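Local coordinates for kinesin-like protein KIF19 (Mus musculus, PDB 5GSZ) that moves toward microtubule plus ends and depolymerizes microtubules at ciliary tips, so regulating the length of motile cilia, here through its ATP-driven motor domain, at residues V100-P105 / I320-P325; G109-M114 / M248-G253; M13-V18 / V69-T74. All blocks are in the same frame, centred on the assembly; numbering follows the deposited sequence.

Contact 1 (V100-P105 / I320-P325); sequences VFAYGP and IAHISP
Ile320 pairs with Ala102 where strands 97-103 and 315-323 run side by side, their short segments 4.8 Å apart and within 14° of parallel. Its backbone works in both directions: Ile320 N donates to Phe101 O at 2.7 Å, and Ile320 O accepts from Tyr103 N at 2.9 Å in an almost straight bond (179° at the hydrogen). The beta-branched side chain suits a strand. It lies on the same face of the sheet as Ala102, and its CB comes near Phe101 O.

Ala321 pairs with Tyr103 on the other face, its small methyl CB lying 4.4 Å from CD1 of the tyrosine ring, a loose apolar contact.

His322 returns to the Ala102 face. Its CG stands beside the backbone N (chi1 -62°), which brings the imidazole back over the neighbouring strand, and ND1 donates to Tyr103 O at 3.0 Å. That oxygen lies practically in the plane of the ring, whereas ND1 approaches from above the carbonyl plane. The same oxygen takes a weak bond from His322 N, so two donors of one residue hold the carbonyl of Tyr103, just ahead of Gly104. CE1 meets Ala102 CB at 3.8 Å, a spot that suits alanine's small side chain. Beyond it His322 O faces Gly104, where a side chain would strike that oxygen and the backbone angles themselves demand glycine; Pro105 CD touches the same oxygen at 3.4 Å.

From Ile323 onward the chain leaves this partner. On the Ala102 face helix 110-114 packs against both strands, and its Thr113 bonds His322 NE2. On the other face Tyr103 stacks on Tyr339 of helix 330-340, while strands 12-18 and 242-250 flank the pair.

Contact 2 (G109-M114 / M248-G253); sequences GKTYTM and MIDLAG. With MG (magnesium ion), chain C; ADP (adenosine-5'-diphosphate), chain B.
Thr111 and Asp250 meet at an oblique angle beside the nucleotide's magnesium ion. The hydroxyl OG1 of Thr111 binds the metal at 2.1 Å and donates a hydrogen bond to Asp250 OD2 (2.7 Å), which accepts on its syn lone pair. Threonine suits the place because one small hydroxyl can serve ion and carboxylate together. Asp250, its CG anti to the backbone N (chi1 -173°), reaches toward the helix, where OD1 takes a hydrogen bond from a metal-bound water at 2.7 Å. The aspartate thus holds the ion through its ligands, in the second shell, while Arg206 makes a salt bridge to OD2.

Lys110 passes alongside this carboxylate with its CB but bends at chi3 and chi4, so that NZ turns away to the beta-phosphate, meets ADP O2B at 2.7 Å and also hydrogen-bonds Gly104 O. Its CE rests 3.4 Å from Leu251 O. Met114 curls its flexible chain to place CE 4.0 Å from Met248 CB, an apolar contact between the helix and strand 242-250, farther along from the ion.

Tyr112 turns the other way and lays one ring face against the adenine, with ADP C4 3.8 Å above the ring plane. A serine here would probably leave that face of the base without its flat aromatic partner and freer to shift.

Backbone amides of Gly109, Lys110, Thr111 and Tyr112 bind the phosphates at the helix start. This is the P-loop (Walker A) site of the kinesin motor, facing the DxxG sequence of switch II, Asp250 to Gly253.

Contact 3 (M13-V18 / V69-T74); sequences MVALRV and VAFDFT. With ADP (adenosine-5'-diphosphate), chain B.
Leu16 N bonds Val69 O at 3.0 Å, opening the ladder that adds edge strand 69-71 to strand 12-18 in the central mixed sheet of the kinesin motor domain. The strands run parallel, and the ladder continues with Phe71 N to Leu16 O and closes with Val18 N to Phe71 O, a nearly straight bond (173°).

On the Phe71 face the side chains pack closely. Ala15 presents only a methyl, which suits a spot shared by two larger neighbours: its CB meets Val69 CG1 at 3.4 Å and Phe71 CE2 at 4.0 Å. Met13 crosses Val69 obliquely with its sulfur. Arg17 brings CB to the edge of the Phe71 ring, the guanidinium plane and the ring plane 67° apart, while its extended chain carries the guanidinium to Gln77 of helix 77-84.

The next shell fixes these groups. Helix 77-84 packs Val80 and Ala83 on Phe71, and its Gln77 hydrogen-bonds Arg17 NH2; NH1 makes a weak hydrogen bond to Thr113 OG1. Strand 315-323 pairs with the far side of strand 12-18. Past the ladder, Val18 CB touches Asp72 CB. Asp72 OD1 accepts a hydrogen bond from Thr74 N, closing an Asx turn, and a second from Thr74 OG1. Toward the nucleotide, Arg17 NE lies 3.6 Å from N6 of the ADP adenine.

How the contacts relate
The three contacts step across one sheet in the order 69-71, 12-18, 315-323, 97-103, 242-250, with helix 110-114 of contact 2 lying on one side. Contact 3 joins contact 1 through Ala321 O, 2.8 Å from Arg17 N, and contact 1 joins contact 2 through Val100 O, 2.8 Å from Ile249 N. Thr113 OG1 of contact 2 is the shared partner of His322 NE2 (contact 1, 2.7 Å) and, weakly, of Arg17 (contact 3). Along the ADP, contact 3 adjoins the adenine, contact 2 holds the phosphates and magnesium, and contact 1 contains Gly104 and Pro105 at the start of the P-loop, Pro105 touching the ADP. Centres of contacts 1 and 2 are about 7 Å apart.

Contact 1 (V100-P105 / I320-P325)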
loop_
_atom_site.group_PDB
_atom_site.type_symbol
_atom_site.label_atom_id
_atom_site.label_comp_id
_atom_site.label_asym_id
_atom_site.label_seq_id
_atom_site.Cartn_x
_atom_site.Cartn_y
_atom_site.Cartn_z
ATOM N N VAL A 100 0.715 2.589 -4.876
ATOM C CA VAL A 100 -0.315 2.715 -3.854
ATOM C C VAL A 100 0.032 1.779 -2.698
ATOM O O VAL A 100 0.130 0.557 -2.887
ATOM C CB VAL A 100 -1.710 2.398 -4.411
ATOM C CG1 VAL A 100 -2.756 3.003 -3.516
ATOM C CG2 VAL A 100 -1.838 2.889 -5.830
ATOM N N PHE A 101 0.200 2.353 -1.505
ATOM C CA PHE A 101 0.422 1.604 -0.276
ATOM C C PHE A 101 -0.815 1.605 0.594
ATOM O O PHE A 101 -1.412 2.661 0.835
ATOM C CB PHE A 101 1.528 2.208 0.582
ATOM C CG PHE A 101 2.803 2.359 -0.113
ATOM C CD1 PHE A 101 3.654 1.271 -0.269
ATOM C CD2 PHE A 101 3.186 3.598 -0.590
ATOM C CE1 PHE A 101 4.879 1.413 -0.909
ATOM C CE2 PHE A 101 4.395 3.758 -1.238
ATOM C CZ PHE A 101 5.248 2.665 -1.399
ATOM N N ALA A 102 -1.142 0.434 1.123
ATOM C CA ALA A 102 -1.979 0.321 2.308
ATOM C C ALA A 102 -1.064 0.200 3.517
ATOM O O ALA A 102 -0.298 -0.765 3.622
ATOM C CB ALA A 102 -2.918 -0.881 2.219
ATOM N N TYR A 103 -1.142 1.173 4.419
ATOM C CA TYR A 103 -0.287 1.215 5.597
ATOM C C TYR A 103 -1.141 1.255 6.866
ATOM O O TYR A 103 -2.224 1.850 6.899
ATOM C CB TYR A 103 0.668 2.436 5.528
ATOM C CG TYR A 103 1.471 2.741 6.783
ATOM C CD1 TYR A 103 0.901 3.403 7.859
ATOM C CD2 TYR A 103 2.819 2.374 6.879
ATOM C CE1 TYR A 103 1.641 3.689 8.996
ATOM C CE2 TYR A 103 3.564 2.650 8.008
ATOM C CZ TYR A 103 2.973 3.311 9.070
ATOM O OH TYR A 103 3.727 3.595 10.197
ATOM N N GLY A 104 -0.632 0.640 7.925
ATOM C CA GLY A 104 -1.261 0.734 9.217
ATOM C C GLY A 104 -1.065 -0.525 10.026
ATOM O O GLY A 104 -0.570 -1.542 9.533
ATOM N N PRO A 105 -1.449 -0.471 11.296
ATOM C CA PRO A 105 -1.295 -1.639 12.172
ATOM C C PRO A 105 -2.223 -2.767 11.743
ATOM O O PRO A 105 -3.232 -2.549 11.069
ATOM C CB PRO A 105 -1.686 -1.104 13.551
ATOM C CG PRO A 105 -1.755 0.370 13.411
ATOM C CD PRO A 105 -2.070 0.665 11.986
ATOM N N ILE A 320 -2.338 5.074 1.732
ATOM C CA ILE A 320 -3.592 5.016 2.462
ATOM C C ILE A 320 -3.283 4.462 3.846
ATOM O O ILE A 320 -3.095 3.249 4.021
ATOM C CB ILE A 320 -4.638 4.167 1.742
ATOM C CG1 ILE A 320 -4.836 4.673 0.320
ATOM C CG2 ILE A 320 -5.943 4.201 2.506
ATOM C CD1 ILE A 320 -5.973 3.965 -0.389
ATOM N N ALA A 321 -3.225 5.357 4.832
ATOM C CA ALA A 321 -3.079 4.957 6.224
ATOM C C ALA A 321 -4.417 4.506 6.808
ATOM O O ALA A 321 -5.473 5.060 6.486
ATOM C CB ALA A 321 -2.516 6.114 7.041
ATOM N N HIS A 322 -4.360 3.513 7.696
ATOM C CA HIS A 322 -5.536 2.896 8.307
ATOM C C HIS A 322 -5.438 2.933 9.823
ATOM O O HIS A 322 -4.377 2.644 10.381
ATOM C CB HIS A 322 -5.676 1.434 7.847
ATOM C CG HIS A 322 -5.869 1.293 6.371
ATOM N ND1 HIS A 322 -4.822 1.332 5.474
ATOM C CD2 HIS A 322 -6.992 1.138 5.632
ATOM C CE1 HIS A 322 -5.293 1.192 4.251
ATOM N NE2 HIS A 322 -6.609 1.079 4.318
ATOM N N ILE A 323 -6.544 3.269 10.497
ATOM C CA ILE A 323 -6.609 3.202 11.958
ATOM C C ILE A 323 -7.925 2.580 12.396
ATOM O O ILE A 323 -8.918 2.561 11.663
ATOM C CB ILE A 323 -6.467 4.571 12.682
ATOM C CG1 ILE A 323 -7.701 5.439 12.440
ATOM C CG2 ILE A 323 -5.159 5.290 12.304
ATOM C CD1 ILE A 323 -7.654 6.774 13.139
ATOM N N SER A 324 -7.910 2.075 13.617
ATOM C CA SER A 324 -9.110 1.770 14.371
ATOM C C SER A 324 -9.647 3.042 15.030
ATOM O O SER A 324 -8.874 3.930 15.411
ATOM C CB SER A 324 -8.813 0.723 15.435
ATOM O OG SER A 324 -9.936 0.506 16.264
ATOM N N PRO A 325 -10.964 3.177 15.153
ATOM C CA PRO A 325 -11.524 4.301 15.919
ATOM C C PRO A 325 -11.614 4.014 17.405
ATOM O O PRO A 325 -12.099 4.867 18.155
ATOM C CB PRO A 325 -12.922 4.467 15.308
ATOM C CG PRO A 325 -13.300 3.072 14.840
ATOM C CD PRO A 325 -12.014 2.317 14.565
#

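Contact 2 (G109-M114 / M248-G253)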
loop_
_atom_site.group_PDB
_atom_site.type_symbol
_atom_site.label_atom_id
_atom_site.label_comp_id
_atom_site.label_asym_id
_atom_site.label_seq_id
_atom_site.Cartn_x
_atom_site.Cartn_y
_atom_site.Cartn_z
ATOM N N GLY A 109 -7.410 -2.453 8.461
ATOM C CA GLY A 109 -8.060 -2.305 7.174
ATOM C C GLY A 109 -7.278 -2.542 5.900
ATOM O O GLY A 109 -7.894 -2.598 4.839
ATOM N N LYS A 110 -5.959 -2.732 5.976
ATOM C CA LYS A 110 -5.119 -2.773 4.778
ATOM C C LYS A 110 -5.639 -3.760 3.723
ATOM O O LYS A 110 -5.985 -3.366 2.602
ATOM C CB LYS A 110 -3.677 -3.090 5.183
ATOM C CG LYS A 110 -3.026 -1.974 6.007
ATOM C CD LYS A 110 -1.560 -2.245 6.284
ATOM C CE LYS A 110 -1.347 -3.623 6.904
ATOM N NZ LYS A 110 -2.006 -3.829 8.226
ATOM N N THR A 111 -5.706 -5.053 4.058
ATOM C CA THR A 111 -6.165 -6.021 3.064
ATOM C C THR A 111 -7.595 -5.728 2.603
ATOM O O THR A 111 -7.926 -5.951 1.437
ATOM C CB THR A 111 -6.043 -7.444 3.614
ATOM O OG1 THR A 111 -4.713 -7.671 4.087
ATOM C CG2 THR A 111 -6.331 -8.466 2.543
ATOM N N TYR A 112 -8.446 -5.186 3.478
ATOM C CA TYR A 112 -9.791 -4.827 3.049
ATOM C C TYR A 112 -9.769 -3.715 2.000
ATOM O O TYR A 112 -10.484 -3.789 0.994
ATOM C CB TYR A 112 -10.648 -4.424 4.255
ATOM C CG TYR A 112 -12.074 -4.039 3.903
ATOM C CD1 TYR A 112 -13.067 -5.006 3.788
ATOM C CD2 TYR A 112 -12.423 -2.709 3.667
ATOM C CE1 TYR A 112 -14.376 -4.663 3.467
ATOM C CE2 TYR A 112 -13.722 -2.357 3.338
ATOM C CZ TYR A 112 -14.695 -3.346 3.241
ATOM O OH TYR A 112 -15.983 -3.011 2.919
ATOM N N THR A 113 -8.974 -2.659 2.235
ATOM C CA THR A 113 -8.857 -1.572 1.263
ATOM C C THR A 113 -8.308 -2.061 -0.076
ATOM O O THR A 113 -8.812 -1.658 -1.129
ATOM C CB THR A 113 -7.968 -0.451 1.806
ATOM O OG1 THR A 113 -8.703 0.343 2.737
ATOM C CG2 THR A 113 -7.462 0.463 0.665
ATOM N N MET A 114 -7.283 -2.934 -0.059
ATOM C CA MET A 114 -6.573 -3.333 -1.279
ATOM C C MET A 114 -7.246 -4.485 -2.023
ATOM O O MET A 114 -7.503 -4.377 -3.228
ATOM C CB MET A 114 -5.119 -3.708 -0.973
ATOM C CG MET A 114 -4.324 -2.554 -0.405
ATOM S SD MET A 114 -4.501 -0.995 -1.321
ATOM C CE MET A 114 -3.414 -1.247 -2.733
ATOM N N MET A 248 0.743 -1.940 -6.499
ATOM C CA MET A 248 -0.335 -1.883 -5.513
ATOM C C MET A 248 0.041 -2.782 -4.344
ATOM O O MET A 248 0.102 -4.010 -4.486
ATOM C CB MET A 248 -1.676 -2.277 -6.132
ATOM C CG MET A 248 -2.199 -1.197 -7.063
ATOM S SD MET A 248 -3.822 -1.504 -7.810
ATOM C CE MET A 248 -3.432 -2.846 -8.925
ATOM N N ILE A 249 0.304 -2.173 -3.192
ATOM C CA ILE A 249 1.004 -2.849 -2.112
ATOM C C ILE A 249 0.137 -2.898 -0.866
ATOM O O ILE A 249 -0.398 -1.872 -0.426
ATOM C CB ILE A 249 2.354 -2.182 -1.826
ATOM C CG1 ILE A 249 3.208 -2.254 -3.094
ATOM C CG2 ILE A 249 3.032 -2.877 -0.640
ATOM C CD1 ILE A 249 4.349 -1.271 -3.122
ATOM N N ASP A 250 -0.001 -4.110 -0.319
ATOM C CA ASP A 250 -0.564 -4.392 0.994
ATOM C C ASP A 250 0.608 -4.628 1.945
ATOM O O ASP A 250 1.171 -5.722 1.980
ATOM C CB ASP A 250 -1.474 -5.609 0.911
ATOM C CG ASP A 250 -2.238 -5.868 2.208
ATOM O OD1 ASP A 250 -2.333 -4.955 3.056
ATOM O OD2 ASP A 250 -2.752 -6.994 2.377
ATOM N N LEU A 251 0.968 -3.612 2.722
ATOM C CA LEU A 251 2.203 -3.651 3.496
ATOM C C LEU A 251 2.105 -4.615 4.676
ATOM O O LEU A 251 1.036 -5.118 5.039
ATOM C CB LEU A 251 2.567 -2.271 4.039
ATOM C CG LEU A 251 3.081 -1.221 3.070
ATOM C CD1 LEU A 251 3.320 0.096 3.765
ATOM C CD2 LEU A 251 4.349 -1.721 2.454
ATOM N N ALA A 252 3.259 -4.852 5.292
ATOM C CA ALA A 252 3.284 -5.460 6.605
ATOM C C ALA A 252 2.677 -4.496 7.624
ATOM O O ALA A 252 2.522 -3.296 7.370
ATOM C CB ALA A 252 4.712 -5.851 6.987
ATOM N N GLY A 253 2.295 -5.040 8.777
ATOM C CA GLY A 253 1.681 -4.218 9.799
ATOM C C GLY A 253 2.672 -3.249 10.421
ATOM O O GLY A 253 3.861 -3.533 10.550
HETATM MG MG MG C . -3.648 -7.906 5.931
HETATM P PB ADP B . -5.178 -5.604 7.929
HETATM O O1B ADP B . -5.173 -6.065 6.489
HETATM O O2B ADP B . -4.669 -4.187 8.043
HETATM O O3B ADP B . -4.626 -6.606 8.907
HETATM P PA ADP B . -7.835 -6.416 7.558
HETATM O O1A ADP B . -8.520 -5.549 6.547
HETATM O O2A ADP B . -7.173 -7.713 7.168
HETATM O O3A ADP B . -6.734 -5.534 8.360
HETATM O "O5'" ADP B . -8.863 -6.881 8.698
HETATM C "C5'" ADP B . -9.856 -6.048 9.271
HETATM C "C4'" ADP B . -11.111 -6.884 9.402
HETATM O "O4'" ADP B . -12.200 -5.971 9.431
HETATM C "C3'" ADP B . -11.288 -7.687 8.141
HETATM O "O3'" ADP B . -12.160 -8.765 8.481
HETATM C "C2'" ADP B . -11.965 -6.721 7.192
HETATM O "O2'" ADP B . -12.869 -7.411 6.318
HETATM C "C1'" ADP B . -12.738 -5.792 8.121
HETATM N N9 ADP B . -12.597 -4.365 7.736
HETATM C C8 ADP B . -11.446 -3.659 7.676
HETATM N N7 ADP B . -11.654 -2.368 7.301
HETATM C C5 ADP B . -12.979 -2.242 7.109
HETATM C C6 ADP B . -13.868 -1.153 6.688
HETATM N N6 ADP B . -13.371 0.077 6.407
HETATM N N1 ADP B . -15.187 -1.433 6.602
HETATM C C2 ADP B . -15.679 -2.647 6.894
HETATM N N3 ADP B . -14.922 -3.693 7.266
HETATM C C4 ADP B . -13.591 -3.551 7.393
HETATM O O HOH W 1 -2.220 -6.287 5.447
HETATM O O HOH W 2 -5.199 -8.857 6.563
HETATM O O HOH W 3 -3.077 -8.016 8.212
HETATM O O HOH W 4 -3.124 -9.762 5.171
#

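Contact 3 (M13-V18 / V69-T74)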
loop_
_atom_site.group_PDB
_atom_site.type_symbol
_atom_site.label_atom_id
_atom_site.label_comp_id
_atom_site.label_asym_id
_atom_site.label_seq_id
_atom_site.Cartn_x
_atom_site.Cartn_y
_atom_site.Cartn_z
ATOM N N MET A 13 0.255 11.764 -2.437
ATOM C CA MET A 13 -1.012 11.904 -1.741
ATOM C C MET A 13 -1.052 10.967 -0.543
ATOM O O MET A 13 -0.704 9.785 -0.658
ATOM C CB MET A 13 -2.204 11.593 -2.628
ATOM C CG MET A 13 -3.401 11.295 -1.724
ATOM S SD MET A 13 -5.058 11.278 -2.374
ATOM C CE MET A 13 -5.327 9.527 -2.334
ATOM N N VAL A 14 -1.520 11.483 0.591
ATOM C CA VAL A 14 -1.741 10.695 1.794
ATOM C C VAL A 14 -3.233 10.707 2.129
ATOM O O VAL A 14 -3.872 11.767 2.127
ATOM C CB VAL A 14 -0.904 11.241 2.957
ATOM C CG1 VAL A 14 -1.154 10.423 4.204
ATOM C CG2 VAL A 14 0.552 11.238 2.562
ATOM N N ALA A 15 -3.792 9.531 2.382
ATOM C CA ALA A 15 -5.190 9.394 2.748
ATOM C C ALA A 15 -5.258 8.697 4.099
ATOM O O ALA A 15 -4.359 7.927 4.448
ATOM C CB ALA A 15 -5.963 8.611 1.680
ATOM N N LEU A 16 -6.311 8.963 4.875
ATOM C CA LEU A 16 -6.506 8.213 6.114
ATOM C C LEU A 16 -7.894 7.600 6.134
ATOM O O LEU A 16 -8.888 8.304 5.920
ATOM C CB LEU A 16 -6.299 9.061 7.376
ATOM C CG LEU A 16 -6.180 8.052 8.539
ATOM C CD1 LEU A 16 -4.921 8.267 9.386
ATOM C CD2 LEU A 16 -7.434 7.977 9.413
ATOM N N ARG A 17 -7.951 6.290 6.403
ATOM C CA ARG A 17 -9.199 5.542 6.499
ATOM C C ARG A 17 -9.408 5.044 7.920
ATOM O O ARG A 17 -8.554 4.337 8.467
ATOM C CB ARG A 17 -9.213 4.356 5.544
ATOM C CG ARG A 17 -10.571 3.694 5.422
ATOM C CD ARG A 17 -10.544 2.726 4.284
ATOM N NE ARG A 17 -11.854 2.221 3.964
ATOM C CZ ARG A 17 -12.084 1.369 2.981
ATOM N NH1 ARG A 17 -11.071 0.931 2.253
ATOM N NH2 ARG A 17 -13.315 0.942 2.734
ATOM N N VAL A 18 -10.559 5.387 8.496
ATOM C CA VAL A 18 -11.002 4.853 9.779
ATOM C C VAL A 18 -11.962 3.703 9.515
ATOM O O VAL A 18 -13.013 3.889 8.884
ATOM C CB VAL A 18 -11.679 5.939 10.624
ATOM C CG1 VAL A 18 -11.827 5.447 12.047
ATOM C CG2 VAL A 18 -10.898 7.263 10.540
ATOM N N VAL A 69 -7.112 13.351 2.020
ATOM C CA VAL A 69 -8.498 12.908 2.053
ATOM C C VAL A 69 -8.674 11.988 3.249
ATOM O O VAL A 69 -7.730 11.320 3.686
ATOM C CB VAL A 69 -8.892 12.227 0.717
ATOM C CG1 VAL A 69 -8.022 11.024 0.451
ATOM C CG2 VAL A 69 -10.385 11.873 0.690
ATOM N N ALA A 70 -9.888 11.966 3.788
ATOM C CA ALA A 70 -10.220 11.152 4.944
ATOM C C ALA A 70 -11.431 10.289 4.621
ATOM O O ALA A 70 -12.254 10.652 3.775
ATOM C CB ALA A 70 -10.497 12.033 6.159
ATOM N N PHE A 71 -11.526 9.130 5.282
ATOM C CA PHE A 71 -12.664 8.231 5.106
ATOM C C PHE A 71 -12.977 7.552 6.430
ATOM O O PHE A 71 -12.061 7.053 7.088
ATOM C CB PHE A 71 -12.397 7.131 4.063
ATOM C CG PHE A 71 -11.790 7.604 2.769
ATOM C CD1 PHE A 71 -12.558 8.208 1.798
ATOM C CD2 PHE A 71 -10.434 7.377 2.500
ATOM C CE1 PHE A 71 -11.985 8.615 0.588
ATOM C CE2 PHE A 71 -9.849 7.774 1.296
ATOM C CZ PHE A 71 -10.620 8.392 0.340
ATOM N N ASP A 72 -14.261 7.489 6.795
ATOM C CA ASP A 72 -14.729 6.596 7.855
ATOM C C ASP A 72 -15.820 5.684 7.297
ATOM O O ASP A 72 -16.042 5.633 6.084
ATOM C CB ASP A 72 -15.204 7.377 9.090
ATOM C CG ASP A 72 -16.440 8.234 8.835
ATOM O OD1 ASP A 72 -17.195 7.985 7.861
ATOM O OD2 ASP A 72 -16.661 9.162 9.645
ATOM N N PHE A 73 -16.534 4.994 8.203
ATOM C CA PHE A 73 -17.490 3.951 7.813
ATOM C C PHE A 73 -18.508 4.417 6.779
ATOM O O PHE A 73 -19.169 3.583 6.155
ATOM C CB PHE A 73 -18.254 3.430 9.032
ATOM C CG PHE A 73 -19.142 4.462 9.679
ATOM C CD1 PHE A 73 -18.588 5.528 10.378
ATOM C CD2 PHE A 73 -20.526 4.383 9.563
ATOM C CE1 PHE A 73 -19.391 6.482 10.972
ATOM C CE2 PHE A 73 -21.339 5.335 10.159
ATOM C CZ PHE A 73 -20.764 6.385 10.865
ATOM N N THR A 74 -18.662 5.726 6.587
ATOM C CA THR A 74 -19.598 6.205 5.578
ATOM C C THR A 74 -19.098 5.930 4.164
ATOM O O THR A 74 -19.909 5.686 3.263
ATOM C CB THR A 74 -19.860 7.697 5.757
ATOM O OG1 THR A 74 -18.626 8.417 5.638
ATOM C CG2 THR A 74 -20.453 7.951 7.124
HETATM P PB ADP B . -5.178 -5.604 7.929
HETATM O O1B ADP B . -5.173 -6.065 6.489
HETATM O O2B ADP B . -4.669 -4.187 8.043
HETATM O O3B ADP B . -4.626 -6.606 8.907
HETATM P PA ADP B . -7.835 -6.416 7.558
HETATM O O1A ADP B . -8.520 -5.549 6.547
HETATM O O2A ADP B . -7.173 -7.713 7.168
HETATM O O3A ADP B . -6.734 -5.534 8.360
HETATM O "O5'" ADP B . -8.863 -6.881 8.698
HETATM C "C5'" ADP B . -9.856 -6.048 9.271
HETATM C "C4'" ADP B . -11.111 -6.884 9.402
HETATM O "O4'" ADP B . -12.200 -5.971 9.431
HETATM C "C3'" ADP B . -11.288 -7.687 8.141
HETATM O "O3'" ADP B . -12.160 -8.765 8.481
HETATM C "C2'" ADP B . -11.965 -6.721 7.192
HETATM O "O2'" ADP B . -12.869 -7.411 6.318
HETATM C "C1'" ADP B . -12.738 -5.792 8.121
HETATM N N9 ADP B . -12.597 -4.365 7.736
HETATM C C8 ADP B . -11.446 -3.659 7.676
HETATM N N7 ADP B . -11.654 -2.368 7.301
HETATM C C5 ADP B . -12.979 -2.242 7.109
HETATM C C6 ADP B . -13.868 -1.153 6.688
HETATM N N6 ADP B . -13.371 0.077 6.407
HETATM N N1 ADP B . -15.187 -1.433 6.602
HETATM C C2 ADP B . -15.679 -2.647 6.894
HETATM N N3 ADP B . -14.922 -3.693 7.266
HETATM C C4 ADP B . -13.591 -3.551 7.393
#